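Local structure of endo-arabinase (Bacteroides thetaiotaomicron, 5C0P) at residues G260-F265 with L272-H277; L24-P29 with E284-T289; Y231-A236 with E252-D257. The protein probably cleaves glycosidic bonds within L-arabinan, as a magnesium-binding hydrolase of glycoside hydrolase family 43. All coordinates share one frame; numbering follows the deposited sequence.

Interaction 1 of 3, residues G260-F265 with L272-H277; sequences GHAMVF and LMISYH. With MG (magnesium ion), chain C; GOL (glycerol), chain I.
Gly260-Phe265 and Leu272-His277 are the two arms of an antiparallel beta hairpin, interrupted by a beta bulge that carries a magnesium ligand. Gly260 and His277, Met263 and Ser275, and Phe265 and Met273 form hydrogen-bonded pairs; the last is closed by Met273 N to Phe265 O at 2.7 Å. Between the first two pairs the strand 260-265 gains one residue, and His261, with a left-handed backbone (phi 55°), takes up the extra length. Ala262 CA then comes within 3.1 Å of Ser275 O, the carbonyl that also receives Met263 N. With CG of His261 trans to its backbone N (chi1 -163°), the imidazole stands out from the sheet and its NE2 binds magnesium at 2.2 Å. Four waters and Asp84 complete six ligands, while ND1 bonds a Tris molecule. On the same side of the hairpin as Met263 and Ser275, Met273 CB lies over one face of the Phe265 ring in a CH-pi contact, 3.8 Å from its centroid, and Ser275 CB sits at the edge of that ring. On the reverse side Ala262 CB packs on Ile274 CD1 at 3.8 Å. Gly260 O lies above one face of the His277 ring, whose ND1 is held by Asp28 N. Tyr276 OH accepts a bond from a glycerol O3 at 3.1 Å and is also bonded to Asp257. Strand 285-290 extends the hairpin into a three-stranded blade, Phe265 and Met263 pack against strand 30-34, and Ala262 and Ile274 meet Ile233 of strand 231-238.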
loop_
_atom_site.group_PDB
_atom_site.type_symbol
_atom_site.label_atom_id
_atom_site.label_comp_id
_atom_site.label_asym_id
_atom_site.label_seq_id
_atom_site.Cartn_x
_atom_site.Cartn_y
_atom_site.Cartn_z
ATOM N N GLY A 260 3.404 -9.007 6.149
ATOM C CA GLY A 260 2.939 -8.590 4.837
ATOM C C GLY A 260 2.596 -7.120 4.735
ATOM O O GLY A 260 2.937 -6.323 5.613
ATOM N N HIS A 261 1.896 -6.782 3.655
ATOM C CA HIS A 261 1.634 -5.403 3.239
ATOM C C HIS A 261 2.936 -4.622 3.100
ATOM O O HIS A 261 3.259 -3.731 3.904
ATOM C CB HIS A 261 0.626 -4.681 4.141
ATOM C CG HIS A 261 0.052 -3.449 3.508
ATOM N ND1 HIS A 261 -1.281 -3.337 3.178
ATOM C CD2 HIS A 261 0.641 -2.302 3.105
ATOM C CE1 HIS A 261 -1.491 -2.158 2.615
ATOM N NE2 HIS A 261 -0.344 -1.512 2.552
ATOM N N ALA A 262 3.681 -4.979 2.060
ATOM C CA ALA A 262 5.025 -4.466 1.839
ATOM C C ALA A 262 5.068 -3.409 0.756
ATOM O O ALA A 262 4.251 -3.403 -0.172
ATOM C CB ALA A 262 5.966 -5.605 1.465
HETATM N N MSE A 263 6.039 -2.513 0.882
HETATM C CA MSE A 263 6.423 -1.636 -0.213
HETATM C C MSE A 263 7.952 -1.552 -0.213
HETATM O O MSE A 263 8.615 -1.952 0.758
HETATM C CB MSE A 263 5.754 -0.253 -0.096
HETATM C CG MSE A 263 5.927 0.416 1.270
HETATM SE SE MSE A 263 7.628 1.343 1.520
HETATM C CE MSE A 263 7.352 2.759 0.213
ATOM N N VAL A 264 8.520 -1.084 -1.313
ATOM C CA VAL A 264 9.961 -0.898 -1.394
ATOM C C VAL A 264 10.290 0.556 -1.702
ATOM O O VAL A 264 9.495 1.287 -2.315
ATOM C CB VAL A 264 10.621 -1.831 -2.438
ATOM C CG1 VAL A 264 10.438 -3.301 -2.041
ATOM C CG2 VAL A 264 10.048 -1.582 -3.815
ATOM N N PHE A 265 11.461 0.977 -1.247
ATOM C CA PHE A 265 11.917 2.338 -1.450
ATOM C C PHE A 265 13.429 2.384 -1.403
ATOM O O PHE A 265 14.072 1.482 -0.859
ATOM C CB PHE A 265 11.349 3.261 -0.367
ATOM C CG PHE A 265 11.835 2.946 1.033
ATOM C CD1 PHE A 265 12.930 3.612 1.579
ATOM C CD2 PHE A 265 11.180 1.999 1.810
ATOM C CE1 PHE A 265 13.376 3.329 2.874
ATOM C CE2 PHE A 265 11.620 1.701 3.098
ATOM C CZ PHE A 265 12.708 2.370 3.638
ATOM N N LEU A 272 18.191 0.045 -1.735
ATOM C CA LEU A 272 16.816 -0.444 -1.812
ATOM C C LEU A 272 16.420 -1.172 -0.521
ATOM O O LEU A 272 17.169 -2.024 -0.006
ATOM C CB LEU A 272 16.629 -1.343 -3.040
ATOM C CG LEU A 272 15.206 -1.725 -3.433
ATOM C CD1 LEU A 272 14.413 -0.501 -3.904
ATOM C CD2 LEU A 272 15.226 -2.808 -4.518
HETATM N N MSE A 273 15.255 -0.799 0.010
HETATM C CA MSE A 273 14.742 -1.344 1.263
HETATM C C MSE A 273 13.319 -1.840 1.071
HETATM O O MSE A 273 12.587 -1.331 0.224
HETATM C CB MSE A 273 14.694 -0.257 2.349
HETATM C CG MSE A 273 15.951 0.566 2.499
HETATM SE SE MSE A 273 17.356 -0.432 3.373
HETATM C CE MSE A 273 16.527 -0.592 5.106
ATOM N N ILE A 274 12.917 -2.809 1.893
ATOM C CA ILE A 274 11.515 -3.213 1.977
ATOM C C ILE A 274 10.979 -2.844 3.361
ATOM O O ILE A 274 11.709 -2.886 4.347
ATOM C CB ILE A 274 11.330 -4.723 1.674
ATOM C CG1 ILE A 274 9.840 -5.094 1.582
ATOM C CG2 ILE A 274 12.042 -5.581 2.709
ATOM C CD1 ILE A 274 9.593 -6.480 0.971
ATOM N N SER A 275 9.713 -2.443 3.406
ATOM C CA SER A 275 9.018 -2.160 4.660
ATOM C C SER A 275 7.699 -2.927 4.686
ATOM O O SER A 275 6.901 -2.842 3.738
ATOM C CB SER A 275 8.752 -0.654 4.777
ATOM O OG SER A 275 7.956 -0.343 5.916
ATOM N N TYR A 276 7.463 -3.667 5.769
ATOM C CA TYR A 276 6.222 -4.425 5.937
ATOM C C TYR A 276 5.999 -4.660 7.416
ATOM O O TYR A 276 6.864 -4.343 8.214
ATOM C CB TYR A 276 6.274 -5.759 5.180
ATOM C CG TYR A 276 7.296 -6.777 5.645
ATOM C CD1 TYR A 276 6.934 -7.831 6.477
ATOM C CD2 TYR A 276 8.609 -6.717 5.198
ATOM C CE1 TYR A 276 7.865 -8.791 6.871
ATOM C CE2 TYR A 276 9.549 -7.669 5.584
ATOM C CZ TYR A 276 9.168 -8.693 6.424
ATOM O OH TYR A 276 10.107 -9.638 6.798
ATOM N N HIS A 277 4.856 -5.223 7.805
ATOM C CA HIS A 277 4.683 -5.537 9.222
ATOM C C HIS A 277 4.750 -7.032 9.457
ATOM O O HIS A 277 4.410 -7.816 8.576
ATOM C CB HIS A 277 3.375 -4.964 9.793
ATOM C CG HIS A 277 2.147 -5.703 9.352
ATOM N ND1 HIS A 277 1.305 -5.223 8.376
ATOM C CD2 HIS A 277 1.633 -6.896 9.739
ATOM C CE1 HIS A 277 0.316 -6.080 8.185
ATOM N NE2 HIS A 277 0.501 -7.111 9.000
HETATM MG MG MG C . 0.003 0.530 1.800
HETATM C C1 GOL I . 13.808 -9.207 3.603
HETATM C C2 GOL I . 12.884 -10.046 2.726
HETATM O O2 GOL I . 12.699 -9.401 1.486
HETATM C C3 GOL I . 11.533 -10.210 3.405
HETATM O O3 GOL I . 11.678 -11.054 4.523
HETATM O O HOH W 1 2.062 0.063 1.622
HETATM O O HOH W 2 0.115 1.181 3.799
HETATM O O HOH W 3 -0.020 0.200 -0.274
HETATM O O HOH W 4 -2.090 0.811 1.605
#

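Interaction 2 of 3, residues L24-P29 with E284-T289; sequences LRLRDP and EHPVIT
Leu24-Pro29 and Glu284-Thr289 make a loop-to-strand contact that brings the N-terminal loop before strand 30-34 against the start of the last strand, with a proline packed among apolar side chains and a salt bridge beside it. Pro286 is the apolar centre. Its CD lies 3.6 Å from Leu24 CB, and on the same atom Leu26 CD1 approaches to 4.0 Å; both leucines cross the proline at roughly a right angle. Pro29 CG touches Pro286 CB at 4.0 Å, so the two proline rings pack obliquely. The backbones are joined more loosely, by a weak hydrogen bond from Leu26 N to Glu284 O at 3.1 Å, and Arg25 CA contributes a C-H contact to that same oxygen. In the five-bladed beta-propeller of family 43 enzymes, this is where the first and last blades adjoin. The salt bridge runs from Arg27 NH1 to Glu284 OE2 at 2.9 Å. The oxygen lies in the guanidinium plane at its edge and offers its anti lone pair, while the carboxylate is turned 71° from that plane. Asn280 holds NH2 of the same guanidinium, and NE bonds a Tris molecule, so the group is gripped from several directions. Arg25 instead folds back on its own segment, bent at chi2 (-65°), and NH2 bonds Leu24 O at 2.8 Å from well above the carbonyl plane; Ser22 O is a second acceptor. His285 CB rests 3.7 Å from Arg25 NH2 and 3.1 Å from Leu24 O, with its side chain running alongside the arginine.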
loop_
_atom_site.group_PDB
_atom_site.type_symbol
_atom_site.label_atom_id
_atom_site.label_comp_id
_atom_site.label_asym_id
_atom_site.label_seq_id
_atom_site.Cartn_x
_atom_site.Cartn_y
_atom_site.Cartn_z
ATOM N N LEU A 24 7.720 0.276 17.778
ATOM C CA LEU A 24 6.552 0.642 16.989
ATOM C C LEU A 24 5.606 -0.546 16.863
ATOM O O LEU A 24 6.038 -1.673 16.635
ATOM C CB LEU A 24 6.963 1.126 15.597
ATOM C CG LEU A 24 7.807 2.402 15.575
ATOM C CD1 LEU A 24 8.185 2.770 14.147
ATOM C CD2 LEU A 24 7.055 3.541 16.242
ATOM N N ARG A 25 4.316 -0.288 17.053
ATOM C CA ARG A 25 3.270 -1.291 16.901
ATOM C C ARG A 25 2.226 -0.744 15.937
ATOM O O ARG A 25 1.438 0.135 16.283
ATOM C CB ARG A 25 2.642 -1.617 18.260
ATOM C CG ARG A 25 3.597 -2.291 19.222
ATOM C CD ARG A 25 4.006 -3.668 18.716
ATOM N NE ARG A 25 4.930 -4.334 19.634
ATOM C CZ ARG A 25 6.251 -4.175 19.617
ATOM N NH1 ARG A 25 7.004 -4.828 20.493
ATOM N NH2 ARG A 25 6.831 -3.367 18.731
ATOM N N LEU A 26 2.241 -1.256 14.709
ATOM C CA LEU A 26 1.365 -0.766 13.658
ATOM C C LEU A 26 1.384 -1.760 12.507
ATOM O O LEU A 26 2.262 -2.626 12.435
ATOM C CB LEU A 26 1.797 0.633 13.192
ATOM C CG LEU A 26 3.296 0.855 12.917
ATOM C CD1 LEU A 26 3.667 0.456 11.496
ATOM C CD2 LEU A 26 3.700 2.310 13.187
ATOM N N ARG A 27 0.390 -1.647 11.641
ATOM C CA ARG A 27 0.262 -2.491 10.463
ATOM C C ARG A 27 0.562 -1.679 9.217
ATOM O O ARG A 27 0.504 -0.447 9.235
ATOM C CB ARG A 27 -1.169 -3.022 10.355
ATOM C CG ARG A 27 -1.588 -3.943 11.485
ATOM C CD ARG A 27 -3.036 -4.413 11.304
ATOM N NE ARG A 27 -3.205 -5.194 10.078
ATOM C CZ ARG A 27 -2.946 -6.492 9.992
ATOM N NH1 ARG A 27 -2.517 -7.161 11.060
ATOM N NH2 ARG A 27 -3.123 -7.127 8.841
ATOM N N ASP A 28 0.875 -2.387 8.134
ATOM C CA ASP A 28 0.922 -1.796 6.794
ATOM C C ASP A 28 1.857 -0.592 6.654
ATOM O O ASP A 28 1.456 0.426 6.086
ATOM C CB ASP A 28 -0.504 -1.401 6.370
ATOM C CG ASP A 28 -1.526 -2.510 6.651
ATOM O OD1 ASP A 28 -1.216 -3.697 6.426
ATOM O OD2 ASP A 28 -2.643 -2.203 7.115
ATOM N N PRO A 29 3.103 -0.698 7.156
ATOM C CA PRO A 29 3.945 0.507 7.194
ATOM C C PRO A 29 4.504 0.932 5.839
ATOM O O PRO A 29 5.271 0.211 5.188
ATOM C CB PRO A 29 5.088 0.099 8.124
ATOM C CG PRO A 29 5.228 -1.373 7.899
ATOM C CD PRO A 29 3.816 -1.879 7.683
ATOM N N GLU A 284 2.042 -6.821 15.783
ATOM C CA GLU A 284 2.505 -6.329 14.481
ATOM C C GLU A 284 3.441 -5.137 14.644
ATOM O O GLU A 284 3.121 -4.173 15.342
ATOM C CB GLU A 284 1.329 -5.894 13.600
ATOM C CG GLU A 284 0.223 -6.936 13.434
ATOM C CD GLU A 284 -0.950 -6.685 14.362
ATOM O OE1 GLU A 284 -0.731 -6.517 15.575
ATOM O OE2 GLU A 284 -2.092 -6.634 13.871
ATOM N N HIS A 285 4.587 -5.192 13.978
ATOM C CA HIS A 285 5.565 -4.110 14.051
ATOM C C HIS A 285 6.282 -4.000 12.711
ATOM O O HIS A 285 6.332 -4.967 11.939
ATOM C CB HIS A 285 6.573 -4.390 15.167
ATOM C CG HIS A 285 7.279 -5.704 15.023
ATOM N ND1 HIS A 285 6.844 -6.847 15.655
ATOM C CD2 HIS A 285 8.371 -6.051 14.307
ATOM C CE1 HIS A 285 7.649 -7.850 15.340
ATOM N NE2 HIS A 285 8.581 -7.396 14.520
ATOM N N PRO A 286 6.832 -2.816 12.410
ATOM C CA PRO A 286 7.479 -2.644 11.107
ATOM C C PRO A 286 8.796 -3.381 11.009
ATOM O O PRO A 286 9.604 -3.367 11.938
ATOM C CB PRO A 286 7.718 -1.130 11.017
ATOM C CG PRO A 286 7.681 -0.639 12.437
ATOM C CD PRO A 286 6.727 -1.553 13.162
ATOM N N VAL A 287 8.986 -4.027 9.869
ATOM C CA VAL A 287 10.240 -4.661 9.523
ATOM C C VAL A 287 10.750 -3.878 8.321
ATOM O O VAL A 287 10.084 -3.814 7.286
ATOM C CB VAL A 287 10.017 -6.132 9.152
ATOM C CG1 VAL A 287 11.326 -6.779 8.715
ATOM C CG2 VAL A 287 9.412 -6.895 10.336
ATOM N N ILE A 288 11.891 -3.223 8.485
ATOM C CA ILE A 288 12.443 -2.372 7.431
ATOM C C ILE A 288 13.876 -2.833 7.236
ATOM O O ILE A 288 14.727 -2.655 8.102
ATOM C CB ILE A 288 12.408 -0.886 7.829
ATOM C CG1 ILE A 288 10.985 -0.459 8.231
ATOM C CG2 ILE A 288 12.937 -0.020 6.682
ATOM C CD1 ILE A 288 10.926 0.894 8.963
ATOM N N THR A 289 14.146 -3.439 6.085
ATOM C CA THR A 289 15.414 -4.121 5.888
ATOM C C THR A 289 15.840 -4.050 4.415
ATOM O O THR A 289 14.998 -3.886 3.527
ATOM C CB THR A 289 15.271 -5.580 6.393
ATOM O OG1 THR A 289 16.546 -6.228 6.458
ATOM C CG2 THR A 289 14.327 -6.354 5.504
#

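Interaction 3 of 3, residues Y231-A236 with E252-D257; sequences YAIGQA and ETLNSD
Ala232 and Thr253 make the first direct touch between strand 231-236 and the loop 252-257, CB to CG2 at 3.6 Å; Tyr231, just before, is linked to the loop through water alone. Tyr231 O accepts a bond from that water at 2.7 Å, and the same water also donates to Asn255 O. The hydroxyl on the other branch of Thr253 is turned to Asn255 O as well, to which it donates.

Ile233 carries most of the joint, because both its backbone polar atoms are used. Its N-H meets the side-chain carbonyl of Asn255 at 2.8 Å (N to OD1), nearly straight and on a lone pair in the amide plane. Its O receives Leu254 N at 2.9 Å. The asparagine side chain thus takes the role a strand carbonyl would play. CG of Asn255 stands between its backbone N and carbonyl carbon (chi1 61°), bringing the amide back over Ile233, and ND2 is engaged as well, by Asp257 OD1 at 2.8 Å and by Gly259 O. The CG1-CD1 branch of Ile233 crosses the amide at about a right angle, while CG2 meets Leu254 CD2 at 3.9 Å.

Beyond Gly234, Gln235 lies across Leu254, whose CD1 is 3.9 Å from Gln235 NE2. That NE2 also donates to a water, 2.9 Å away, that bonds Glu252 O; the amide oxygen is held by Phe298 N. Another water accepts from Gln235 N and lies within hydrogen-bonding distance of Glu252 O.

Strand 231-238 also pairs with 217-224, and Ile233 reaches Tyr276 of the next sheet. Such an irregular segment, running antiparallel beside a strand before the chain enters the next blade, fits an inter-blade connection of a beta-propeller.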
loop_
_atom_site.group_PDB
_atom_site.type_symbol
_atom_site.label_atom_id
_atom_site.label_comp_id
_atom_site.label_asym_id
_atom_site.label_seq_id
_atom_site.Cartn_x
_atom_site.Cartn_y
_atom_site.Cartn_z
ATOM N N TYR A 231 0.336 -15.056 6.846
ATOM C CA TYR A 231 0.271 -13.908 5.966
ATOM C C TYR A 231 1.643 -13.809 5.322
ATOM O O TYR A 231 2.654 -14.162 5.952
ATOM C CB TYR A 231 0.005 -12.673 6.809
ATOM C CG TYR A 231 -0.464 -11.431 6.083
ATOM C CD1 TYR A 231 -1.502 -11.475 5.160
ATOM C CD2 TYR A 231 0.107 -10.195 6.374
ATOM C CE1 TYR A 231 -1.944 -10.305 4.529
ATOM C CE2 TYR A 231 -0.329 -9.031 5.764
ATOM C CZ TYR A 231 -1.341 -9.093 4.836
ATOM O OH TYR A 231 -1.774 -7.930 4.245
ATOM N N ALA A 232 1.698 -13.346 4.080
ATOM C CA ALA A 232 2.966 -13.348 3.357
ATOM C C ALA A 232 3.002 -12.323 2.254
ATOM O O ALA A 232 1.968 -11.759 1.866
ATOM C CB ALA A 232 3.243 -14.735 2.779
ATOM N N ILE A 233 4.216 -12.093 1.757
ATOM C CA ILE A 233 4.457 -11.227 0.613
ATOM C C ILE A 233 4.747 -12.112 -0.586
ATOM O O ILE A 233 5.649 -12.973 -0.539
ATOM C CB ILE A 233 5.692 -10.339 0.847
ATOM C CG1 ILE A 233 5.574 -9.588 2.181
ATOM C CG2 ILE A 233 5.883 -9.381 -0.330
ATOM C CD1 ILE A 233 6.906 -9.005 2.661
ATOM N N GLY A 234 3.967 -11.926 -1.648
ATOM C CA GLY A 234 4.232 -12.599 -2.904
ATOM C C GLY A 234 4.730 -11.590 -3.916
ATOM O O GLY A 234 4.593 -10.366 -3.726
ATOM N N GLN A 235 5.342 -12.085 -4.981
ATOM C CA GLN A 235 5.762 -11.200 -6.057
ATOM C C GLN A 235 5.315 -11.751 -7.400
ATOM O O GLN A 235 5.141 -12.962 -7.564
ATOM C CB GLN A 235 7.282 -10.974 -6.038
ATOM C CG GLN A 235 8.116 -12.193 -6.384
ATOM C CD GLN A 235 9.608 -11.902 -6.357
ATOM O OE1 GLN A 235 10.048 -10.798 -6.702
ATOM N NE2 GLN A 235 10.395 -12.889 -5.946
ATOM N N ALA A 236 5.099 -10.840 -8.341
ATOM C CA ALA A 236 4.764 -11.198 -9.713
ATOM C C ALA A 236 5.562 -10.303 -10.633
ATOM O O ALA A 236 5.893 -9.173 -10.271
ATOM C CB ALA A 236 3.279 -11.027 -9.966
ATOM N N GLU A 252 7.123 -18.944 -4.786
ATOM C CA GLU A 252 7.508 -18.867 -3.374
ATOM C C GLU A 252 7.298 -17.463 -2.825
ATOM O O GLU A 252 7.538 -16.474 -3.529
ATOM C CB GLU A 252 8.974 -19.268 -3.177
ATOM C CG GLU A 252 9.379 -20.579 -3.846
ATOM C CD GLU A 252 8.667 -21.794 -3.274
ATOM O OE1 GLU A 252 8.172 -21.720 -2.128
ATOM O OE2 GLU A 252 8.609 -22.830 -3.973
ATOM N N THR A 253 6.868 -17.374 -1.568
ATOM C CA THR A 253 6.745 -16.073 -0.920
ATOM C C THR A 253 8.124 -15.535 -0.554
ATOM O O THR A 253 9.088 -16.296 -0.458
ATOM C CB THR A 253 5.851 -16.127 0.338
ATOM O OG1 THR A 253 6.438 -16.983 1.321
ATOM C CG2 THR A 253 4.469 -16.652 -0.013
ATOM N N LEU A 254 8.216 -14.224 -0.360
ATOM C CA LEU A 254 9.483 -13.615 0.029
ATOM C C LEU A 254 9.855 -13.982 1.459
ATOM O O LEU A 254 11.031 -13.993 1.818
ATOM C CB LEU A 254 9.410 -12.095 -0.075
ATOM C CG LEU A 254 9.747 -11.409 -1.397
ATOM C CD1 LEU A 254 8.838 -11.860 -2.509
ATOM C CD2 LEU A 254 9.673 -9.910 -1.222
ATOM N N ASN A 255 8.842 -14.264 2.277
ATOM C CA ASN A 255 9.026 -14.327 3.725
ATOM C C ASN A 255 8.230 -15.449 4.380
ATOM O O ASN A 255 7.248 -15.935 3.808
ATOM C CB ASN A 255 8.625 -12.986 4.347
ATOM C CG ASN A 255 7.168 -12.633 4.085
ATOM O OD1 ASN A 255 6.624 -12.906 3.006
ATOM N ND2 ASN A 255 6.524 -12.034 5.076
ATOM N N SER A 256 8.652 -15.846 5.581
ATOM C CA SER A 256 7.975 -16.877 6.351
ATOM C C SER A 256 7.722 -16.414 7.773
ATOM O O SER A 256 7.530 -17.234 8.674
ATOM C CB SER A 256 8.806 -18.157 6.373
ATOM O OG SER A 256 8.833 -18.752 5.089
ATOM N N ASP A 257 7.710 -15.100 7.973
ATOM C CA ASP A 257 7.537 -14.540 9.306
ATOM C C ASP A 257 6.120 -14.029 9.611
ATOM O O ASP A 257 5.935 -13.258 10.555
ATOM C CB ASP A 257 8.568 -13.430 9.557
ATOM C CG ASP A 257 8.507 -12.324 8.529
ATOM O OD1 ASP A 257 7.597 -12.346 7.677
ATOM O OD2 ASP A 257 9.374 -11.419 8.593
HETATM O O HOH W 5 5.118 -15.266 5.978
HETATM O O HOH W 6 5.668 -14.973 -4.885
HETATM O O HOH W 7 9.849 -15.397 -4.660
#

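From the N terminus, the loop 24-29 is the first partner met, but interaction 2 is completed only at 284-289, so it closes a loop spanning almost the whole chain. Interactions 3 and 1 are both nested within it and follow one another in series: 231-236 finds 252-257 first, and after a few residues 260-265 pairs with 272-277. None of the three cross. Interaction 3 ties the fourth sheet to the connection leading out of it, interaction 1 builds the hairpin of the last sheet, and interaction 2 joins that sheet's outer strand to the N-terminal region. Interaction 1 touches both others, which do not touch each other.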